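Local coordinates for protein Exo-beta-1,3-galactanase (Bifidobacterium bifidum, PDB 5FLW) that probably hydrolyses beta-1,3-galactan from the chain end, releasing galactose, as a family 43 glycoside hydrolase, at residues 129-141 / 151-163. Residues are numbered along the deposited sequence; the frame is centred on the assembly and turned at random. Where two conformers were deposited one is given.
Sequences ITWRGYLSRDIGV and IMSEDRDHGTHIY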
ATOM      1  N   ILE A 129      -8.158  -1.904  15.921  1.00 10.47           N
ATOM      2  CA  ILE A 129      -9.577  -1.908  15.604  1.00 11.85           C
ATOM      3  C   ILE A 129      -9.872  -2.967  14.549  1.00 12.60           C
ATOM      4  O   ILE A 129      -8.998  -3.380  13.778  1.00 11.48           O
ATOM      5  CB  ILE A 129     -10.065  -0.515  15.104  1.00 13.62           C
ATOM      6  CG1 ILE A 129      -9.617  -0.221  13.655  1.00 12.77           C
ATOM      7  CG2 ILE A 129      -9.641   0.618  16.114  1.00 11.08           C
ATOM      8  CD1 ILE A 129     -10.088   1.162  13.116  1.00 11.97           C
ATOM      9  N   THR A 130     -11.139  -3.384  14.517  1.00 10.21           N
ATOM     10  CA  THR A 130     -11.710  -4.174  13.428  1.00 10.94           C
ATOM     11  C   THR A 130     -13.081  -3.581  13.130  1.00 12.33           C
ATOM     12  O   THR A 130     -13.644  -2.866  13.955  1.00 11.18           O
ATOM     13  CB  THR A 130     -11.908  -5.678  13.779  1.00 10.38           C
ATOM     14  OG1 THR A 130     -13.056  -5.828  14.621  1.00 11.31           O
ATOM     15  CG2 THR A 130     -10.716  -6.261  14.488  1.00 13.09           C
ATOM     16  N   TRP A 131     -13.617  -3.883  11.939  1.00 11.71           N
ATOM     17  CA  TRP A 131     -15.037  -3.654  11.662  1.00 11.19           C
ATOM     18  C   TRP A 131     -15.793  -4.923  12.053  1.00 12.79           C
ATOM     19  O   TRP A 131     -15.557  -5.987  11.475  1.00 12.39           O
ATOM     20  CB  TRP A 131     -15.253  -3.327  10.182  1.00 12.58           C
ATOM     21  CG  TRP A 131     -16.691  -3.068   9.818  1.00 14.07           C
ATOM     22  CD1 TRP A 131     -17.541  -3.916   9.156  1.00 17.28           C
ATOM     23  CD2 TRP A 131     -17.448  -1.870  10.078  1.00 14.12           C
ATOM     24  NE1 TRP A 131     -18.777  -3.317   8.984  1.00 15.48           N
ATOM     25  CE2 TRP A 131     -18.741  -2.058   9.536  1.00 16.18           C
ATOM     26  CE3 TRP A 131     -17.153  -0.662  10.700  1.00 14.12           C
ATOM     27  CZ2 TRP A 131     -19.738  -1.077   9.615  1.00 15.51           C
ATOM     28  CZ3 TRP A 131     -18.146   0.310  10.782  1.00 15.83           C
ATOM     29  CH2 TRP A 131     -19.422   0.093  10.254  1.00 15.04           C
ATOM     30  N   ARG A 132     -16.667  -4.829  13.066  1.00 12.62           N
ATOM     31  CA  ARG A 132     -17.580  -5.916  13.438  1.00 13.05           C
ATOM     32  C   ARG A 132     -16.877  -7.192  13.925  1.00 11.85           C
ATOM     33  O   ARG A 132     -17.511  -8.262  13.986  1.00 12.10           O
ATOM     34  CB  ARG A 132     -18.563  -6.229  12.311  1.00 11.08           C
ATOM     35  CG  ARG A 132     -19.518  -5.091  12.091  1.00 11.75           C
ATOM     36  CD  ARG A 132     -20.483  -5.360  10.964  1.00 13.65           C
ATOM     37  NE  ARG A 132     -21.374  -6.485  11.224  1.00 14.36           N
ATOM     38  CZ  ARG A 132     -22.536  -6.397  11.868  1.00 15.95           C
ATOM     39  NH1 ARG A 132     -22.953  -5.223  12.362  1.00 16.20           N
ATOM     40  NH2 ARG A 132     -23.290  -7.482  12.039  1.00 15.58           N
ATOM     41  N   GLY A 133     -15.590  -7.107  14.276  1.00 12.29           N
ATOM     42  CA  GLY A 133     -14.804  -8.280  14.585  1.00 11.21           C
ATOM     43  C   GLY A 133     -14.205  -8.990  13.381  1.00 12.91           C
ATOM     44  O   GLY A 133     -13.522 -10.007  13.569  1.00 14.62           O
ATOM     45  N   TYR A 134     -14.425  -8.487  12.160  1.00 11.42           N
ATOM     46  CA  TYR A 134     -13.963  -9.172  10.956  1.00 11.94           C
ATOM     47  C   TYR A 134     -12.442  -9.116  10.829  1.00 12.61           C
ATOM     48  O   TYR A 134     -11.787  -8.169  11.285  1.00 11.88           O
ATOM     49  CB  TYR A 134     -14.570  -8.537   9.692  1.00 12.38           C
ATOM     50  CG  TYR A 134     -16.087  -8.561   9.627  1.00 11.11           C
ATOM     51  CD1 TYR A 134     -16.815  -9.477  10.355  1.00 11.09           C
ATOM     52  CD2 TYR A 134     -16.784  -7.688   8.795  1.00 15.67           C
ATOM     53  CE1 TYR A 134     -18.219  -9.507  10.298  1.00 13.55           C
ATOM     54  CE2 TYR A 134     -18.148  -7.710   8.730  1.00 12.74           C
ATOM     55  CZ  TYR A 134     -18.866  -8.624   9.472  1.00 12.93           C
ATOM     56  OH  TYR A 134     -20.239  -8.620   9.402  1.00 18.31           O
ATOM     57  N   LEU A 135     -11.890 -10.123  10.137  1.00 10.27           N
ATOM     58  CA  LEU A 135     -10.471 -10.139   9.811  1.00 10.37           C
ATOM     59  C   LEU A 135     -10.085  -8.940   8.961  1.00  9.19           C
ATOM     60  O   LEU A 135     -10.760  -8.612   7.983  1.00 11.24           O
ATOM     61  CB  LEU A 135     -10.156 -11.381   8.987  1.00 12.21           C
ATOM     62  CG  LEU A 135     -10.420 -12.743   9.617  1.00 14.39           C
ATOM     63  CD1 LEU A 135     -10.368 -13.874   8.563  1.00 15.52           C
ATOM     64  CD2 LEU A 135      -9.435 -12.986  10.789  1.00 12.45           C
ATOM     65  N   SER A 136      -8.963  -8.310   9.301  1.00  9.59           N
ATOM     66  CA  SER A 136      -8.312  -7.314   8.451  1.00 10.59           C
ATOM     67  C   SER A 136      -6.828  -7.675   8.338  1.00 12.84           C
ATOM     68  O   SER A 136      -6.131  -7.781   9.358  1.00 11.69           O
ATOM     69  CB  SER A 136      -8.474  -5.905   9.034  1.00 11.32           C
ATOM     70  OG  SER A 136      -7.831  -4.943   8.208  1.00 12.66           O
ATOM     71  N   ARG A 137      -6.354  -7.913   7.115  1.00 10.71           N
ATOM     72  CA  ARG A 137      -4.932  -8.187   6.891  1.00  8.68           C
ATOM     73  C   ARG A 137      -4.317  -7.107   5.997  1.00 11.43           C
ATOM     74  O   ARG A 137      -4.153  -5.979   6.466  1.00 10.90           O
ATOM     75  CB  ARG A 137      -4.727  -9.636   6.465  1.00 11.05           C
ATOM     76  CG  ARG A 137      -5.097 -10.588   7.622  1.00 13.35           C
ATOM     77  CD  ARG A 137      -4.553 -11.966   7.374  1.00 15.13           C
ATOM     78  NE  ARG A 137      -4.814 -12.928   8.443  1.00 17.93           N
ATOM     79  CZ  ARG A 137      -5.893 -13.687   8.457  1.00 15.52           C
ATOM     80  NH1 ARG A 137      -6.786 -13.523   7.475  1.00 19.61           N
ATOM     81  NH2 ARG A 137      -6.088 -14.604   9.411  1.00 13.00           N
ATOM     82  N   ASP A 138      -4.025  -7.375   4.718  1.00 10.51           N
ATOM     83  CA  ASP A 138      -3.438  -6.316   3.885  1.00 10.71           C
ATOM     84  C   ASP A 138      -4.352  -5.098   3.843  1.00  9.58           C
ATOM     85  O   ASP A 138      -5.581  -5.228   3.774  1.00 11.70           O
ATOM     86  CB  ASP A 138      -3.271  -6.782   2.444  1.00 10.05           C
ATOM     87  CG  ASP A 138      -2.085  -7.700   2.250  1.00 12.30           C
ATOM     88  OD1 ASP A 138      -1.385  -8.068   3.240  1.00 10.67           O
ATOM     89  OD2 ASP A 138      -1.895  -8.092   1.082  1.00 12.18           O
ATOM     90  N   ILE A 139      -3.747  -3.908   3.901  1.00  9.67           N
ATOM     91  CA  ILE A 139      -4.484  -2.656   3.852  1.00  9.56           C
ATOM     92  C   ILE A 139      -3.866  -1.723   2.812  1.00 11.00           C
ATOM     93  O   ILE A 139      -2.685  -1.831   2.458  1.00 11.90           O
ATOM     94  CB  ILE A 139      -4.564  -1.918   5.215  1.00 12.01           C
ATOM     95  CG1 ILE A 139      -3.149  -1.633   5.734  1.00 11.01           C
ATOM     96  CG2 ILE A 139      -5.430  -2.693   6.237  1.00  9.97           C
ATOM     97  CD1 ILE A 139      -3.106  -0.528   6.775  1.00 10.97           C
ATOM     98  N   GLY A 140      -4.709  -0.787   2.335  1.00 10.83           N
ATOM     99  CA  GLY A 140      -4.267   0.380   1.599  1.00 12.60           C
ATOM    100  C   GLY A 140      -5.155   1.551   1.979  1.00 10.73           C
ATOM    101  O   GLY A 140      -6.116   1.383   2.725  1.00 11.91           O
ATOM    102  N   VAL A 141      -4.824   2.746   1.477  1.00 11.63           N
ATOM    103  CA  VAL A 141      -5.636   3.930   1.756  1.00 12.65           C
ATOM    104  C   VAL A 141      -5.983   4.690   0.472  1.00 15.97           C
ATOM    105  O   VAL A 141      -5.276   4.623  -0.544  1.00 15.52           O
ATOM    106  CB  VAL A 141      -4.997   4.880   2.803  1.00 13.94           C
ATOM    107  CG1 VAL A 141      -4.891   4.187   4.179  1.00 12.52           C
ATOM    108  CG2 VAL A 141      -3.631   5.376   2.311  1.00 11.25           C
ATOM    109  N   ILE A 151      -9.976   3.287   4.042  1.00 11.98           N
ATOM    110  CA  ILE A 151      -8.999   2.227   4.193  0.52 12.82           C
ATOM    111  C   ILE A 151      -9.543   0.979   3.497  1.00 12.91           C
ATOM    112  O   ILE A 151     -10.700   0.588   3.710  1.00 13.28           O
ATOM    113  CB  ILE A 151      -8.616   2.009   5.672  0.52 12.51           C
ATOM    114  CG1 ILE A 151      -7.524   0.943   5.809  0.52 15.62           C
ATOM    115  CG2 ILE A 151      -9.818   1.657   6.508  0.52 12.39           C
ATOM    116  CD1 ILE A 151      -6.853   0.963   7.152  0.52 10.36           C
ATOM    117  N   MET A 152      -8.718   0.386   2.628  1.00 11.11           N
ATOM    118  CA  MET A 152      -9.071  -0.874   1.990  1.00 12.18           C
ATOM    119  C   MET A 152      -8.470  -1.991   2.819  1.00 13.48           C
ATOM    120  O   MET A 152      -7.348  -1.859   3.323  1.00 13.78           O
ATOM    121  CB  MET A 152      -8.565  -0.952   0.539  1.00 13.09           C
ATOM    122  CG  MET A 152      -9.078   0.162  -0.381  1.00 12.31           C
ATOM    123  SD  MET A 152      -8.099   1.699  -0.348  1.00 16.03           S
ATOM    124  CE  MET A 152      -6.668   1.220  -1.348  1.00 12.32           C
ATOM    125  N   SER A 153      -9.211  -3.090   2.966  1.00 10.83           N
ATOM    126  CA  SER A 153      -8.855  -4.095   3.969  1.00 13.00           C
ATOM    127  C   SER A 153      -9.248  -5.483   3.483  1.00 11.37           C
ATOM    128  O   SER A 153     -10.443  -5.779   3.361  1.00 12.29           O
ATOM    129  CB  SER A 153      -9.578  -3.796   5.302  1.00 12.31           C
ATOM    130  OG  SER A 153      -9.486  -4.897   6.209  1.00 12.41           O
ATOM    131  N   GLU A 154      -8.260  -6.357   3.287  1.00 11.81           N
ATOM    132  CA  GLU A 154      -8.545  -7.721   2.852  1.00 10.39           C
ATOM    133  C   GLU A 154      -9.024  -8.562   4.033  1.00  9.83           C
ATOM    134  O   GLU A 154      -8.367  -8.619   5.080  1.00 11.68           O
ATOM    135  CB  GLU A 154      -7.312  -8.357   2.198  1.00  9.94           C
ATOM    136  CG  GLU A 154      -7.620  -9.653   1.421  1.00 12.51           C
ATOM    137  CD  GLU A 154      -7.585 -10.922   2.277  1.00 16.47           C
ATOM    138  OE1 GLU A 154      -6.725 -11.014   3.183  1.00 14.31           O
ATOM    139  OE2 GLU A 154      -8.418 -11.837   2.044  1.00 14.80           O
ATOM    140  N   ASP A 155     -10.171  -9.220   3.848  1.00 11.46           N
ATOM    141  CA  ASP A 155     -10.871  -9.976   4.887  1.00 12.03           C
ATOM    142  C   ASP A 155     -11.137 -11.366   4.313  1.00 13.41           C
ATOM    143  O   ASP A 155     -12.008 -11.522   3.437  1.00 11.57           O
ATOM    144  CB  ASP A 155     -12.156  -9.215   5.230  1.00 13.20           C
ATOM    145  CG  ASP A 155     -13.169 -10.012   6.046  1.00 10.94           C
ATOM    146  OD1 ASP A 155     -12.971 -11.201   6.379  1.00 12.61           O
ATOM    147  OD2 ASP A 155     -14.240  -9.396   6.336  1.00 14.11           O
ATOM    148  N   ARG A 156     -10.383 -12.374   4.795  1.00 12.29           N
ATOM    149  CA  ARG A 156     -10.412 -13.692   4.138  1.00 12.72           C
ATOM    150  C   ARG A 156     -11.810 -14.324   4.113  1.00 15.57           C
ATOM    151  O   ARG A 156     -12.103 -15.145   3.227  1.00 16.34           O
ATOM    152  CB  ARG A 156      -9.398 -14.648   4.746  1.00 14.98           C
ATOM    153  CG  ARG A 156      -9.061 -15.873   3.836  1.00 13.11           C
ATOM    154  CD  ARG A 156      -8.336 -15.478   2.536  1.00 13.11           C
ATOM    155  NE  ARG A 156      -7.389 -14.375   2.755  1.00 14.21           N
ATOM    156  CZ  ARG A 156      -6.082 -14.512   3.027  1.00 17.06           C
ATOM    157  NH1 ARG A 156      -5.510 -15.715   3.113  1.00 15.10           N
ATOM    158  NH2 ARG A 156      -5.342 -13.422   3.240  1.00 15.75           N
ATOM    159  N   ASP A 157     -12.682 -13.978   5.073  1.00 12.66           N
ATOM    160  CA  ASP A 157     -13.999 -14.605   5.114  1.00 14.17           C
ATOM    161  C   ASP A 157     -15.013 -13.937   4.181  1.00 15.63           C
ATOM    162  O   ASP A 157     -16.051 -14.547   3.898  1.00 19.00           O
ATOM    163  CB  ASP A 157     -14.582 -14.587   6.528  1.00 16.33           C
ATOM    164  CG  ASP A 157     -13.716 -15.315   7.553  1.00 17.05           C
ATOM    165  OD1 ASP A 157     -13.172 -16.403   7.262  1.00 18.88           O
ATOM    166  OD2 ASP A 157     -13.590 -14.747   8.661  1.00 29.96           O
ATOM    167  N   HIS A 158     -14.758 -12.682   3.718  1.00 15.32           N
ATOM    168  CA  HIS A 158     -15.800 -11.917   3.019  1.00 16.27           C
ATOM    169  C   HIS A 158     -15.386 -11.339   1.672  1.00 18.59           C
ATOM    170  O   HIS A 158     -16.195 -11.338   0.720  1.00 19.28           O
ATOM    171  CB  HIS A 158     -16.391 -10.780   3.891  1.00 14.19           C
ATOM    172  CG  HIS A 158     -16.973 -11.250   5.187  1.00 14.13           C
ATOM    173  ND1 HIS A 158     -16.424 -10.942   6.410  1.00 14.70           N
ATOM    174  CD2 HIS A 158     -18.046 -12.032   5.446  1.00 17.10           C
ATOM    175  CE1 HIS A 158     -17.138 -11.498   7.372  1.00 15.73           C
ATOM    176  NE2 HIS A 158     -18.128 -12.165   6.813  1.00 17.75           N
ATOM    177  N   GLY A 159     -14.173 -10.824   1.566  1.00 14.12           N
ATOM    178  CA  GLY A 159     -13.722 -10.113   0.399  1.00 15.98           C
ATOM    179  C   GLY A 159     -12.853  -8.969   0.848  1.00 14.95           C
ATOM    180  O   GLY A 159     -12.472  -8.875   2.017  1.00 14.24           O
ATOM    181  N   THR A 160     -12.518  -8.079  -0.088  1.00 13.95           N
ATOM    182  CA  THR A 160     -11.714  -6.916   0.259  1.00 12.89           C
ATOM    183  C   THR A 160     -12.642  -5.707   0.388  1.00 15.49           C
ATOM    184  O   THR A 160     -13.411  -5.402  -0.541  1.00 13.16           O
ATOM    185  CB  THR A 160     -10.572  -6.720  -0.733  1.00 11.53           C
ATOM    186  OG1 THR A 160      -9.752  -7.900  -0.679  1.00 15.26           O
ATOM    187  CG2 THR A 160      -9.729  -5.487  -0.381  1.00 14.47           C
ATOM    188  N   HIS A 161     -12.613  -5.080   1.578  1.00 14.02           N
ATOM    189  CA  HIS A 161     -13.490  -3.968   1.913  1.00 13.80           C
ATOM    190  C   HIS A 161     -12.884  -2.646   1.468  1.00 13.10           C
ATOM    191  O   HIS A 161     -11.662  -2.459   1.482  1.00 13.49           O
ATOM    192  CB  HIS A 161     -13.695  -3.845   3.428  1.00 13.03           C
ATOM    193  CG  HIS A 161     -14.325  -5.041   4.071  1.00 15.67           C
ATOM    194  ND1 HIS A 161     -15.663  -5.097   4.395  1.00 16.43           N
ATOM    195  CD2 HIS A 161     -13.791  -6.218   4.475  1.00 11.66           C
ATOM    196  CE1 HIS A 161     -15.929  -6.259   4.971  1.00 15.13           C
ATOM    197  NE2 HIS A 161     -14.813  -6.964   5.018  1.00 13.72           N
ATOM    198  N   ILE A 162     -13.764  -1.705   1.148  1.00 14.78           N
ATOM    199  CA  ILE A 162     -13.480  -0.275   1.207  1.00 12.30           C
ATOM    200  C   ILE A 162     -14.245   0.239   2.418  1.00 15.85           C
ATOM    201  O   ILE A 162     -15.481   0.155   2.459  1.00 14.75           O
ATOM    202  CB  ILE A 162     -13.931   0.460  -0.067  1.00 14.10           C
ATOM    203  CG1 ILE A 162     -13.229  -0.118  -1.316  1.00 13.35           C
ATOM    204  CG2 ILE A 162     -13.696   1.963   0.092  1.00 13.77           C
ATOM    205  CD1 ILE A 162     -13.685   0.462  -2.641  1.00 14.90           C
ATOM    206  N   TYR A 163     -13.518   0.713   3.432  1.00 13.93           N
ATOM    207  CA  TYR A 163     -14.105   1.242   4.656  1.00 12.67           C
ATOM    208  C   TYR A 163     -13.957   2.760   4.673  1.00 14.21           C
ATOM    209  O   TYR A 163     -12.854   3.273   4.450  1.00 14.20           O
ATOM    210  CB  TYR A 163     -13.345   0.703   5.859  1.00 13.00           C
ATOM    211  CG  TYR A 163     -13.564  -0.750   6.203  1.00 13.44           C
ATOM    212  CD1 TYR A 163     -14.859  -1.273   6.366  1.00 13.38           C
ATOM    213  CD2 TYR A 163     -12.472  -1.589   6.446  1.00 11.68           C
ATOM    214  CE1 TYR A 163     -15.044  -2.614   6.732  1.00 14.24           C
ATOM    215  CE2 TYR A 163     -12.649  -2.918   6.793  1.00  9.93           C
ATOM    216  CZ  TYR A 163     -13.924  -3.419   6.945  1.00 11.43           C
ATOM    217  OH  TYR A 163     -14.090  -4.730   7.288  1.00 12.43           O
TER
HETATM  218  O   HOH W   1     -11.670  -6.031   7.332  1.00 11.47           O
HETATM  219  O   HOH W   2     -13.837 -11.850   8.895  1.00 13.02           O
HETATM  220  O   HOH W   3      -7.904 -11.434   5.654  1.00 12.25           O
HETATM  221  O   HOH W   4      -4.235  -9.826   3.078  1.00 12.12           O
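G140 and M152 pair through both backbone N-H...O bonds, and two residues further along E154 N reaches D138 O at 2.9 Å with a nearly straight N-H (171°). R137 N returns the favour to E154 O; these bonds join 139-143, the first strand and one edge of its four-stranded blade in the five-bladed propeller of this family, to 149-155. Ahead of R137 the chain lies outside the sheet, and side chains and waters take over. S136 OG and S153 OG lie 2.6 Å apart in a hydrogen bond whose direction is open; S153 OG also meets a water that donates to L135 O and reaches Y163 OH. A second water accepts from L135 N and donates to D155 OD1 and D157 OD2. D155 OD2 is gripped twice, by H161 NE2 on its anti lone pair and by H158 ND1 at 2.7 Å on the syn side, while D175 takes H161 ND1. Held this way, H158 turns its edge to Y134, with CE1 3.6 Å from Y134 CD1 and over the ring centre; R132 CB covers the opposite face. On the other flank, E154 bends at chi2 (-87°) to meet R156 side-on in a salt bridge, R156 NH2 to OE1 and NE to OE2, and OE1 also accepts from two waters, one bound to D138 N, the other to R137 NH1. R137 NH2 is claimed by Y106 O, and D138 by R83 and S190 N. Through bridging waters, the carboxylates of D155 and E154 thus link the 130-138 connection between blades to the turn 156-158, and the donors around them would be expected to stabilise their negative charge.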